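Local coordinates for putative regulator (Escherichia coli O6, PDB 3HFI), which is a putative transcription regulator, probably DNA-binding, whose UTRA domain may sense a small-molecule effector as in other members of its family, at residues Ile69-Asn74 and His89-Thr94; Glu56-Arg59 and Glu64-Met67; Ala41-Ile46 and His133-Val138. All coordinates share one frame; numbering follows the deposited sequence.

In the fold
All three contacts lie on one six-stranded antiparallel sheet of the UTRA domain. Interaction 2 closes the hairpin of strands 51-60 and 65-73. Interaction 1 sits further along strand 65-73, where helix 91-99 packs on it; the centres of interactions 1 and 2 are about 14 Å apart. They meet where R57 NH1 reaches N71 OD1, a probable hydrogen bond of 2.7 Å. Interaction 3 sets helix 38-44 against strand 130-139 and encloses the other two in sequence. Its centre is about 13 Å from interaction 1, which it touches at L44 and V138. Interactions 2 and 3 lie on opposite sides of the chain's centre, with nearest atoms about 8 Å apart.

Interaction 1 of 3, residues Ile69-Asn74 and His89-Thr94; sequences IENRIN and HNLFPT
The start of helix 91-99 packs on strand 65-73 of the central sheet, and L91 meets N71 there. L91 carries most of the contact from the helix. Its CD2 methyl lies over the flat of the N71 amide, 3.3 Å from OD1 of N71 and 3.4 Å from its CG. The two side chains come from opposite directions. A chi1 of 176° swings CG of L91 out from the helix, and the fork beyond it meets the strand with both methyls. The second methyl, CD1, meets the CD1 methyl of I73 tip to tip at 3.9 Å. N71 and I73 are two residues apart on the strand and offer their side chains on the same face of the sheet. L91 also touches L55 and R57 of the neighbouring strand 51-60, and its packing therefore spans two strands.

This is a helix-on-sheet contact of the UTRA domain, buried, with leucine methyls against one amide and one isoleucine. The amide of N71 is its polar part. OD1 accepts a hydrogen bond from R57 NH1 on strand 51-60, and ND2 donates one to E147 OE2 on strand 144-153. Together these bonds fix the rotation of the amide under the leucine methyl. F92 adds a smaller contact: its CZ comes 4.2 Å from ND2 of N71, at an oblique angle to the ring. One face of that ring is covered by the preceding residue, with L91 CG 4.2 Å above the plane and over the centre. F92 also touches E147 and I103, and it packs on L160 of the second subunit.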
ATOM      1  N   ILE A  69      11.296  -0.469   8.646  1.00 15.23           N
ATOM      2  CA  ILE A  69      10.127   0.356   8.823  1.00 14.12           C
ATOM      3  C   ILE A  69      10.321   1.221  10.048  1.00 13.65           C
ATOM      4  O   ILE A  69      10.643   0.701  11.129  1.00 13.88           O
ATOM      5  CB  ILE A  69       8.860  -0.492   9.017  1.00 14.74           C
ATOM      6  CG1 ILE A  69       8.786  -1.586   7.925  1.00 17.19           C
ATOM      7  CG2 ILE A  69       7.617   0.444   9.044  1.00 13.09           C
ATOM      8  CD1 ILE A  69       7.609  -2.545   8.064  1.00 17.47           C
ATOM      9  N   GLU A  70      10.114   2.525   9.888  1.00 13.09           N
ATOM     10  CA  GLU A  70      10.102   3.494  11.002  1.00 12.65           C
ATOM     11  C   GLU A  70       8.720   4.091  11.085  1.00 12.23           C
ATOM     12  O   GLU A  70       8.304   4.840  10.185  1.00 13.44           O
ATOM     13  CB  GLU A  70      11.106   4.577  10.704  1.00 12.82           C
ATOM     14  CG  GLU A  70      12.455   4.029  10.609  1.00 14.67           C
ATOM     15  CD  GLU A  70      13.445   5.121  10.373  1.00 20.02           C
ATOM     16  OE1 GLU A  70      13.652   5.481   9.183  1.00 21.32           O
ATOM     17  OE2 GLU A  70      14.034   5.585  11.384  1.00 23.91           O
ATOM     18  N   ASN A  71       7.964   3.692  12.091  1.00 10.16           N
ATOM     19  CA  ASN A  71       6.622   4.171  12.305  1.00 10.41           C
ATOM     20  C   ASN A  71       6.631   5.322  13.332  1.00 10.39           C
ATOM     21  O   ASN A  71       7.349   5.256  14.333  1.00 11.90           O
ATOM     22  CB  ASN A  71       5.734   3.032  12.862  1.00 10.51           C
ATOM     23  CG  ASN A  71       5.708   1.819  12.001  1.00 11.21           C
ATOM     24  OD1 ASN A  71       6.158   0.741  12.394  1.00 14.79           O
ATOM     25  ND2 ASN A  71       5.108   1.962  10.826  1.00  9.78           N
ATOM     26  N   ARG A  72       5.826   6.347  13.109  1.00 11.27           N
ATOM     27  CA  ARG A  72       5.616   7.390  14.062  1.00 11.35           C
ATOM     28  C   ARG A  72       4.102   7.532  14.245  1.00 11.22           C
ATOM     29  O   ARG A  72       3.364   7.823  13.311  1.00 11.06           O
ATOM     30  CB  ARG A  72       6.217   8.667  13.534  1.00 11.50           C
ATOM     31  CG  ARG A  72       7.733   8.736  13.733  1.00 12.71           C
ATOM     32  CD  ARG A  72       8.343   9.854  13.027  1.00 13.52           C
ATOM     33  NE  ARG A  72       9.785   9.993  13.312  1.00 16.21           N
ATOM     34  CZ  ARG A  72      10.745   9.542  12.505  1.00 17.60           C
ATOM     35  NH1 ARG A  72      10.449   8.865  11.425  1.00 15.10           N
ATOM     36  NH2 ARG A  72      12.008   9.707  12.808  1.00 17.39           N
ATOM     37  N   ILE A  73       3.674   7.342  15.482  1.00 11.05           N
ATOM     38  CA  ILE A  73       2.280   7.113  15.875  1.00 11.75           C
ATOM     39  C   ILE A  73       1.778   8.194  16.833  1.00 12.91           C
ATOM     40  O   ILE A  73       2.442   8.484  17.841  1.00 12.07           O
ATOM     41  CB  ILE A  73       2.136   5.726  16.565  1.00 11.30           C
ATOM     42  CG1 ILE A  73       2.574   4.613  15.596  1.00 12.67           C
ATOM     43  CG2 ILE A  73       0.698   5.530  16.935  1.00 11.99           C
ATOM     44  CD1 ILE A  73       3.459   3.533  16.236  1.00 12.37           C
ATOM     45  N   ASN A  74       0.621   8.798  16.509  1.00 13.65           N
ATOM     46  CA  ASN A  74      -0.037   9.727  17.407  1.00 15.21           C
ATOM     47  C   ASN A  74      -0.657   8.937  18.554  1.00 17.25           C
ATOM     48  O   ASN A  74      -1.719   8.335  18.420  1.00 18.96           O
ATOM     49  CB  ASN A  74      -1.129  10.488  16.665  1.00 15.36           C
ATOM     50  CG  ASN A  74      -1.812  11.490  17.528  1.00 15.57           C
ATOM     51  OD1 ASN A  74      -1.477  11.644  18.706  1.00 17.73           O
ATOM     52  ND2 ASN A  74      -2.747  12.214  16.955  1.00 11.02           N
ATOM     53  N   HIS A  89       2.898  -8.396  19.292  1.00 31.90           N
ATOM     54  CA  HIS A  89       1.615  -7.923  18.793  1.00 31.64           C
ATOM     55  C   HIS A  89       1.851  -7.297  17.470  1.00 30.90           C
ATOM     56  O   HIS A  89       2.972  -6.882  17.197  1.00 32.17           O
ATOM     57  CB  HIS A  89       1.006  -6.943  19.776  1.00 31.89           C
ATOM     58  CG  HIS A  89       0.557  -7.615  21.023  1.00 33.07           C
ATOM     59  ND1 HIS A  89       1.315  -7.628  22.176  1.00 35.82           N
ATOM     60  CD2 HIS A  89      -0.517  -8.402  21.271  1.00 35.21           C
ATOM     61  CE1 HIS A  89       0.701  -8.352  23.100  1.00 35.59           C
ATOM     62  NE2 HIS A  89      -0.409  -8.839  22.575  1.00 35.83           N
ATOM     63  N   ASN A  90       0.821  -7.274  16.628  1.00 29.49           N
ATOM     64  CA  ASN A  90       0.884  -6.605  15.316  1.00 27.94           C
ATOM     65  C   ASN A  90       0.478  -5.126  15.439  1.00 26.15           C
ATOM     66  O   ASN A  90      -0.473  -4.784  16.161  1.00 25.84           O
ATOM     67  CB  ASN A  90      -0.031  -7.311  14.316  1.00 28.39           C
ATOM     68  CG  ASN A  90       0.318  -8.768  14.139  1.00 30.00           C
ATOM     69  OD1 ASN A  90      -0.550  -9.651  14.253  1.00 30.20           O
ATOM     70  ND2 ASN A  90       1.597  -9.039  13.876  1.00 31.70           N
ATOM     71  N   LEU A  91       1.190  -4.261  14.730  1.00 23.34           N
ATOM     72  CA  LEU A  91       1.076  -2.833  14.988  1.00 21.82           C
ATOM     73  C   LEU A  91      -0.309  -2.310  14.661  1.00 20.23           C
ATOM     74  O   LEU A  91      -0.956  -1.754  15.522  1.00 19.91           O
ATOM     75  CB  LEU A  91       2.121  -2.044  14.187  1.00 21.58           C
ATOM     76  CG  LEU A  91       2.045  -0.548  14.300  1.00 19.35           C
ATOM     77  CD1 LEU A  91       2.079  -0.044  15.788  1.00 18.90           C
ATOM     78  CD2 LEU A  91       3.179   0.031  13.496  1.00 19.16           C
ATOM     79  N   PHE A  92      -0.768  -2.518  13.433  1.00 19.14           N
ATOM     80  CA  PHE A  92      -1.985  -1.884  12.983  1.00 18.77           C
ATOM     81  C   PHE A  92      -3.279  -2.453  13.591  1.00 18.55           C
ATOM     82  O   PHE A  92      -4.142  -1.675  14.012  1.00 18.13           O
ATOM     83  CB  PHE A  92      -1.980  -1.762  11.479  1.00 19.49           C
ATOM     84  CG  PHE A  92      -0.943  -0.790  10.998  1.00 20.93           C
ATOM     85  CD1 PHE A  92      -1.162   0.582  11.089  1.00 22.69           C
ATOM     86  CD2 PHE A  92       0.289  -1.227  10.553  1.00 23.79           C
ATOM     87  CE1 PHE A  92      -0.187   1.500  10.701  1.00 22.64           C
ATOM     88  CE2 PHE A  92       1.270  -0.290  10.131  1.00 22.87           C
ATOM     89  CZ  PHE A  92       1.015   1.062  10.214  1.00 23.66           C
ATOM     90  N   PRO A  93      -3.371  -3.779  13.745  1.00 17.49           N
ATOM     91  CA  PRO A  93      -4.447  -4.333  14.550  1.00 17.63           C
ATOM     92  C   PRO A  93      -4.497  -3.747  15.931  1.00 17.87           C
ATOM     93  O   PRO A  93      -5.584  -3.503  16.442  1.00 17.51           O
ATOM     94  CB  PRO A  93      -4.090  -5.816  14.627  1.00 18.18           C
ATOM     95  CG  PRO A  93      -3.397  -6.080  13.291  1.00 18.07           C
ATOM     96  CD  PRO A  93      -2.569  -4.827  13.100  1.00 18.35           C
ATOM     97  N   THR A  94      -3.330  -3.480  16.527  1.00 18.13           N
ATOM     98  CA  THR A  94      -3.286  -2.940  17.868  1.00 18.49           C
ATOM     99  C   THR A  94      -3.747  -1.479  17.926  1.00 18.49           C
ATOM    100  O   THR A  94      -4.404  -1.066  18.881  1.00 20.11           O
ATOM    101  CB  THR A  94      -1.866  -3.082  18.497  1.00 19.18           C
ATOM    102  OG1 THR A  94      -1.449  -4.464  18.483  1.00 22.05           O
ATOM    103  CG2 THR A  94      -1.840  -2.590  19.930  1.00 15.31           C
TER

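Interaction 2 of 3, residues Glu56-Arg59 and Glu64-Met67; sequences ERLR and EKAM
The carbonyl oxygen of R59 is gripped by two backbone N-H groups in succession. A66 N lies 2.8 Å from R59 O, and M67 N lies 3.0 Å from it. Both donors stay in the carbonyl plane, one on either side of the C=O direction. The bond from A66 is the more bent, with an N-H...O angle of 137°. In return R59 N gives a nearly straight bond of 2.8 Å to M67 O, at 174°. R59 and M67 are thus an antiparallel hydrogen-bonded pair.

Two residues, A66 and M67, face the single R59. This is a classic beta bulge, in the hairpin of strands 51-60 and 65-73. CB of A66 lies 3.4 Å from R59 O, an ordinary contact.

R59 and M67 lie side by side on one face of the sheet and point the same way. CG of M67 takes the crowded position between its own backbone N and carbonyl carbon (chi1 60°). There it rests 3.7 Å from R59 CB. Further out, CE of M67 is 3.9 Å from CD of R59, so the thioether end follows the aliphatic part of the arginine. I61, in the loop of the hairpin, also touches M67. L58 and K65 make a separate apolar contact: their side chains run at a slant to each other, and L58 CD2 meets K65 CG at 3.9 Å. L58 also packs on L123 of helix 117-123.

The bulge places one additional residue on strand 65-73, and its N-H is still bonded. R59 O takes up both donors, so both N-H groups of the bulge are paired with one oxygen, while the M67 and R59 chains pack together on one face.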
ATOM      1  N   GLU A  56      11.006   1.348  15.335  1.00 12.40           N
ATOM      2  CA  GLU A  56      11.794   0.858  14.217  1.00 14.80           C
ATOM      3  C   GLU A  56      11.694  -0.662  14.171  1.00 15.96           C
ATOM      4  O   GLU A  56      11.991  -1.346  15.175  1.00 14.70           O
ATOM      5  CB  GLU A  56      13.255   1.282  14.404  1.00 15.20           C
ATOM      6  CG  GLU A  56      14.157   1.123  13.207  1.00 17.45           C
ATOM      7  CD  GLU A  56      15.590   1.687  13.499  1.00 24.24           C
ATOM      8  OE1 GLU A  56      16.107   1.569  14.641  1.00 25.87           O
ATOM      9  OE2 GLU A  56      16.197   2.267  12.570  1.00 32.55           O
ATOM     10  N   ARG A  57      11.298  -1.172  13.008  1.00 18.03           N
ATOM     11  CA  ARG A  57      10.953  -2.583  12.819  1.00 19.47           C
ATOM     12  C   ARG A  57      11.617  -3.112  11.571  1.00 20.68           C
ATOM     13  O   ARG A  57      11.672  -2.419  10.553  1.00 19.08           O
ATOM     14  CB  ARG A  57       9.443  -2.721  12.707  1.00 19.77           C
ATOM     15  CG  ARG A  57       8.765  -2.511  14.055  1.00 22.19           C
ATOM     16  CD  ARG A  57       7.411  -1.934  13.889  1.00 23.54           C
ATOM     17  NE  ARG A  57       6.522  -2.955  13.415  1.00 22.49           N
ATOM     18  CZ  ARG A  57       5.756  -2.882  12.325  1.00 25.14           C
ATOM     19  NH1 ARG A  57       5.698  -1.820  11.518  1.00 23.77           N
ATOM     20  NH2 ARG A  57       5.010  -3.923  12.036  1.00 25.83           N
ATOM     21  N   LEU A  58      12.159  -4.327  11.672  1.00 22.29           N
ATOM     22  CA  LEU A  58      12.883  -4.926  10.570  1.00 23.80           C
ATOM     23  C   LEU A  58      12.055  -6.111  10.144  1.00 25.25           C
ATOM     24  O   LEU A  58      11.747  -6.989  10.946  1.00 24.62           O
ATOM     25  CB  LEU A  58      14.304  -5.350  10.979  1.00 23.99           C
ATOM     26  CG  LEU A  58      15.208  -5.910   9.871  1.00 22.92           C
ATOM     27  CD1 LEU A  58      15.700  -4.819   8.936  1.00 24.13           C
ATOM     28  CD2 LEU A  58      16.387  -6.645  10.468  1.00 21.76           C
ATOM     29  N   ARG A  59      11.634  -6.095   8.896  1.00 26.83           N
ATOM     30  CA  ARG A  59      10.770  -7.139   8.406  1.00 29.14           C
ATOM     31  C   ARG A  59      11.599  -8.025   7.540  1.00 29.89           C
ATOM     32  O   ARG A  59      12.232  -7.534   6.614  1.00 29.62           O
ATOM     33  CB  ARG A  59       9.658  -6.584   7.576  1.00 29.30           C
ATOM     34  CG  ARG A  59       9.023  -7.642   6.712  1.00 32.49           C
ATOM     35  CD  ARG A  59       7.608  -7.241   6.396  1.00 35.90           C
ATOM     36  NE  ARG A  59       6.916  -7.009   7.659  1.00 38.14           N
ATOM     37  CZ  ARG A  59       5.864  -6.217   7.810  1.00 41.40           C
ATOM     38  NH1 ARG A  59       5.348  -5.552   6.775  1.00 42.80           N
ATOM     39  NH2 ARG A  59       5.322  -6.078   9.013  1.00 42.75           N
ATOM     40  N   GLU A  64      15.170 -13.761   4.939  1.00 41.00           N
ATOM     41  CA  GLU A  64      15.933 -12.708   4.291  1.00 40.30           C
ATOM     42  C   GLU A  64      15.308 -11.370   4.713  1.00 38.97           C
ATOM     43  O   GLU A  64      14.084 -11.251   4.774  1.00 37.48           O
ATOM     44  CB  GLU A  64      15.872 -12.862   2.778  1.00 40.68           C
ATOM     45  CG  GLU A  64      16.844 -11.943   2.025  1.00 42.79           C
ATOM     46  CD  GLU A  64      16.381 -11.638   0.605  1.00 45.35           C
ATOM     47  OE1 GLU A  64      16.511 -12.537  -0.271  1.00 47.53           O
ATOM     48  OE2 GLU A  64      15.885 -10.502   0.377  1.00 46.92           O
ATOM     49  N   LYS A  65      16.147 -10.379   4.998  1.00 38.00           N
ATOM     50  CA  LYS A  65      15.664  -9.055   5.432  1.00 37.27           C
ATOM     51  C   LYS A  65      15.071  -8.299   4.243  1.00 35.77           C
ATOM     52  O   LYS A  65      15.789  -7.969   3.293  1.00 35.99           O
ATOM     53  CB  LYS A  65      16.792  -8.227   6.055  1.00 37.58           C
ATOM     54  CG  LYS A  65      17.388  -8.824   7.330  1.00 38.85           C
ATOM     55  CD  LYS A  65      18.792  -8.268   7.628  1.00 39.91           C
ATOM     56  CE  LYS A  65      19.710  -9.330   8.280  1.00 41.66           C
ATOM     57  NZ  LYS A  65      19.561  -9.321   9.779  1.00 43.11           N
ATOM     58  N   ALA A  66      13.760  -8.055   4.312  1.00 33.80           N
ATOM     59  CA  ALA A  66      13.001  -7.367   3.263  1.00 32.28           C
ATOM     60  C   ALA A  66      13.084  -5.843   3.426  1.00 30.87           C
ATOM     61  O   ALA A  66      13.583  -5.159   2.534  1.00 31.56           O
ATOM     62  CB  ALA A  66      11.527  -7.813   3.269  1.00 32.07           C
ATOM     63  N   MET A  67      12.623  -5.315   4.559  1.00 27.65           N
ATOM     64  CA  MET A  67      12.519  -3.892   4.688  1.00 25.98           C
ATOM     65  C   MET A  67      12.692  -3.409   6.115  1.00 24.32           C
ATOM     66  O   MET A  67      12.462  -4.151   7.072  1.00 24.83           O
ATOM     67  CB  MET A  67      11.156  -3.442   4.175  1.00 26.26           C
ATOM     68  CG  MET A  67       9.989  -4.045   4.907  1.00 28.22           C
ATOM     69  SD  MET A  67       8.394  -3.876   4.013  1.00 29.15           S
ATOM     70  CE  MET A  67       8.422  -5.401   3.098  1.00 26.90           C
TER

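Interaction 3 of 3, residues Ala41-Ile46 and His133-Val138; sequences AEKLRI and HLEQLV
L137 reaches from strand 130-139 toward the last turn of helix 38-44 and straddles the carbonyl oxygen of K43. Its CD2 lies 3.4 Å from K43 O and its CD1 3.6 Å from the same atom. With chi1 near 180° (-168°) L137 extends away from its strand, and its two methyls end at the helix carbonyl. CD1 also comes 4.2 Å from K43 CB and 4.3 Å from L44 CD2. It sits in the angle between the start of the K43 chain and the end of L44. L44 in turn packs on I52 of strand 51-60.

The helix ends here in a Schellman motif. I46 N bonds back to A41 O at 3.0 Å and R45 N to E42 O at 3.2 Å. R45 has the positive phi of the motif, 54°. This end of the helix packs on strand 130-139 of the antiparallel sheet.

K43 folds once at chi2 (-67°) and is straight beyond, which carries NZ toward E135, two residues before L137. Its NZ stops 4.4 Å from E135 OE1. At that separation no salt bridge forms, though the two charges may still attract. The firmer partner of E135 is Y39 of the same helix as K43, whose OH is hydrogen-bonded to OE2. R109 forms a long, weak ion pair with OE1.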
ATOM      1  N   ALA A  41       4.832  16.560  12.458  1.00 12.62           N
ATOM      2  CA  ALA A  41       3.641  17.141  13.043  1.00 13.39           C
ATOM      3  C   ALA A  41       2.657  17.559  11.965  1.00 13.37           C
ATOM      4  O   ALA A  41       1.479  17.309  12.115  1.00 14.25           O
ATOM      5  CB  ALA A  41       3.998  18.335  14.008  1.00 12.20           C
ATOM      6  N   GLU A  42       3.120  18.214  10.908  1.00 14.15           N
ATOM      7  CA  GLU A  42       2.268  18.571   9.729  1.00 16.37           C
ATOM      8  C   GLU A  42       1.620  17.336   9.082  1.00 16.18           C
ATOM      9  O   GLU A  42       0.407  17.276   8.842  1.00 16.24           O
ATOM     10  CB  GLU A  42       3.158  19.353   8.713  1.00 17.70           C
ATOM     11  CG  GLU A  42       2.614  19.724   7.285  1.00 26.00           C
ATOM     12  CD  GLU A  42       3.801  20.104   6.274  1.00 37.18           C
ATOM     13  OE1 GLU A  42       4.888  20.594   6.739  1.00 42.70           O
ATOM     14  OE2 GLU A  42       3.660  19.904   5.018  1.00 44.57           O
ATOM     15  N   LYS A  43       2.407  16.288   8.853  1.00 15.90           N
ATOM     16  CA  LYS A  43       1.803  15.052   8.331  1.00 14.77           C
ATOM     17  C   LYS A  43       0.703  14.513   9.225  1.00 14.35           C
ATOM     18  O   LYS A  43      -0.360  14.148   8.765  1.00 13.45           O
ATOM     19  CB  LYS A  43       2.884  14.007   8.211  1.00 15.64           C
ATOM     20  CG  LYS A  43       3.965  14.392   7.201  1.00 16.39           C
ATOM     21  CD  LYS A  43       3.361  14.383   5.843  1.00 21.10           C
ATOM     22  CE  LYS A  43       4.365  14.693   4.798  1.00 26.08           C
ATOM     23  NZ  LYS A  43       3.683  14.440   3.507  1.00 30.80           N
ATOM     24  N   LEU A  44       0.959  14.422  10.531  1.00 13.78           N
ATOM     25  CA  LEU A  44      -0.007  13.840  11.444  1.00 12.46           C
ATOM     26  C   LEU A  44      -1.088  14.831  11.901  1.00 13.09           C
ATOM     27  O   LEU A  44      -2.015  14.471  12.613  1.00 13.97           O
ATOM     28  CB  LEU A  44       0.723  13.279  12.639  1.00 12.74           C
ATOM     29  CG  LEU A  44       1.499  11.956  12.506  1.00 11.92           C
ATOM     30  CD1 LEU A  44       2.260  11.675  13.790  1.00  6.80           C
ATOM     31  CD2 LEU A  44       0.554  10.806  12.188  1.00  9.96           C
ATOM     32  N   ARG A  45      -0.993  16.078  11.471  1.00 13.77           N
ATOM     33  CA  ARG A  45      -1.894  17.141  11.914  1.00 14.95           C
ATOM     34  C   ARG A  45      -1.949  17.276  13.411  1.00 14.62           C
ATOM     35  O   ARG A  45      -3.020  17.279  14.015  1.00 15.38           O
ATOM     36  CB  ARG A  45      -3.281  16.965  11.290  1.00 16.95           C
ATOM     37  CG  ARG A  45      -3.127  16.828   9.788  1.00 20.76           C
ATOM     38  CD  ARG A  45      -4.396  16.800   8.973  1.00 26.81           C
ATOM     39  NE  ARG A  45      -4.051  16.206   7.671  1.00 33.65           N
ATOM     40  CZ  ARG A  45      -4.911  15.820   6.719  1.00 38.56           C
ATOM     41  NH1 ARG A  45      -6.240  15.977   6.875  1.00 39.17           N
ATOM     42  NH2 ARG A  45      -4.415  15.301   5.572  1.00 39.08           N
ATOM     43  N   ILE A  46      -0.773  17.379  14.020  1.00 13.62           N
ATOM     44  CA  ILE A  46      -0.656  17.608  15.456  1.00 12.61           C
ATOM     45  C   ILE A  46       0.246  18.819  15.672  1.00 10.69           C
ATOM     46  O   ILE A  46       0.882  19.278  14.740  1.00  9.16           O
ATOM     47  CB  ILE A  46      -0.128  16.369  16.211  1.00 11.37           C
ATOM     48  CG1 ILE A  46       1.262  15.966  15.734  1.00 12.27           C
ATOM     49  CG2 ILE A  46      -1.111  15.207  16.071  1.00 14.37           C
ATOM     50  CD1 ILE A  46       1.852  14.741  16.551  1.00  6.62           C
ATOM     51  N   HIS A 133      12.512   4.228  -1.201  1.00 21.42           N
ATOM     52  CA  HIS A 133      12.023   4.833   0.011  1.00 20.20           C
ATOM     53  C   HIS A 133      10.534   5.157  -0.183  1.00 18.66           C
ATOM     54  O   HIS A 133      10.140   5.742  -1.184  1.00 18.58           O
ATOM     55  CB  HIS A 133      12.798   6.090   0.327  1.00 19.66           C
ATOM     56  CG  HIS A 133      12.246   6.858   1.471  1.00 20.16           C
ATOM     57  ND1 HIS A 133      12.255   6.369   2.765  1.00 22.36           N
ATOM     58  CD2 HIS A 133      11.733   8.102   1.547  1.00 22.04           C
ATOM     59  CE1 HIS A 133      11.723   7.257   3.577  1.00 20.25           C
ATOM     60  NE2 HIS A 133      11.407   8.324   2.871  1.00 23.70           N
ATOM     61  N   LEU A 134       9.741   4.781   0.794  1.00 17.16           N
ATOM     62  CA  LEU A 134       8.328   5.095   0.834  1.00 17.14           C
ATOM     63  C   LEU A 134       8.019   5.912   2.068  1.00 16.55           C
ATOM     64  O   LEU A 134       8.530   5.607   3.159  1.00 14.70           O
ATOM     65  CB  LEU A 134       7.619   3.785   0.893  1.00 18.31           C
ATOM     66  CG  LEU A 134       6.142   3.690   0.901  1.00 22.00           C
ATOM     67  CD1 LEU A 134       5.932   2.873  -0.349  1.00 27.83           C
ATOM     68  CD2 LEU A 134       5.657   2.938   2.130  1.00 24.34           C
ATOM     69  N   GLU A 135       7.245   6.993   1.909  1.00 15.98           N
ATOM     70  CA  GLU A 135       6.584   7.639   3.064  1.00 16.44           C
ATOM     71  C   GLU A 135       5.127   7.280   2.971  1.00 14.89           C
ATOM     72  O   GLU A 135       4.534   7.471   1.930  1.00 14.54           O
ATOM     73  CB  GLU A 135       6.638   9.161   3.020  1.00 15.61           C
ATOM     74  CG  GLU A 135       7.962   9.793   3.181  1.00 23.11           C
ATOM     75  CD  GLU A 135       7.858  11.330   3.093  1.00 27.56           C
ATOM     76  OE1 GLU A 135       7.053  11.852   2.308  1.00 39.30           O
ATOM     77  OE2 GLU A 135       8.545  12.025   3.803  1.00 28.51           O
ATOM     78  N   GLN A 136       4.525   6.854   4.066  1.00 14.58           N
ATOM     79  CA  GLN A 136       3.150   6.458   4.062  1.00 13.16           C
ATOM     80  C   GLN A 136       2.426   7.092   5.220  1.00 13.52           C
ATOM     81  O   GLN A 136       2.884   7.021   6.369  1.00 14.93           O
ATOM     82  CB  GLN A 136       3.068   4.957   4.237  1.00 13.09           C
ATOM     83  CG  GLN A 136       1.615   4.454   4.182  1.00 15.06           C
ATOM     84  CD  GLN A 136       1.512   2.991   4.363  1.00 18.67           C
ATOM     85  OE1 GLN A 136       1.877   2.449   5.446  1.00 17.59           O
ATOM     86  NE2 GLN A 136       1.030   2.290   3.298  1.00 16.63           N
ATOM     87  N   LEU A 137       1.293   7.689   4.935  1.00 12.17           N
ATOM     88  CA  LEU A 137       0.471   8.313   5.950  1.00 12.42           C
ATOM     89  C   LEU A 137      -0.783   7.452   6.032  1.00 11.75           C
ATOM     90  O   LEU A 137      -1.399   7.209   5.040  1.00 10.74           O
ATOM     91  CB  LEU A 137       0.155   9.769   5.554  1.00 11.62           C
ATOM     92  CG  LEU A 137      -0.467  10.694   6.597  1.00 14.75           C
ATOM     93  CD1 LEU A 137       0.294  10.698   7.909  1.00  6.17           C
ATOM     94  CD2 LEU A 137      -0.630  12.125   6.074  1.00 14.75           C
ATOM     95  N   VAL A 138      -1.146   7.050   7.242  1.00 12.91           N
ATOM     96  CA  VAL A 138      -2.263   6.151   7.547  1.00 12.66           C
ATOM     97  C   VAL A 138      -3.288   6.905   8.392  1.00 13.00           C
ATOM     98  O   VAL A 138      -2.910   7.605   9.326  1.00 14.40           O
ATOM     99  CB  VAL A 138      -1.743   4.877   8.273  1.00 12.33           C
ATOM    100  CG1 VAL A 138      -2.909   3.924   8.631  1.00 10.73           C
ATOM    101  CG2 VAL A 138      -0.696   4.137   7.363  1.00 10.59           C
TER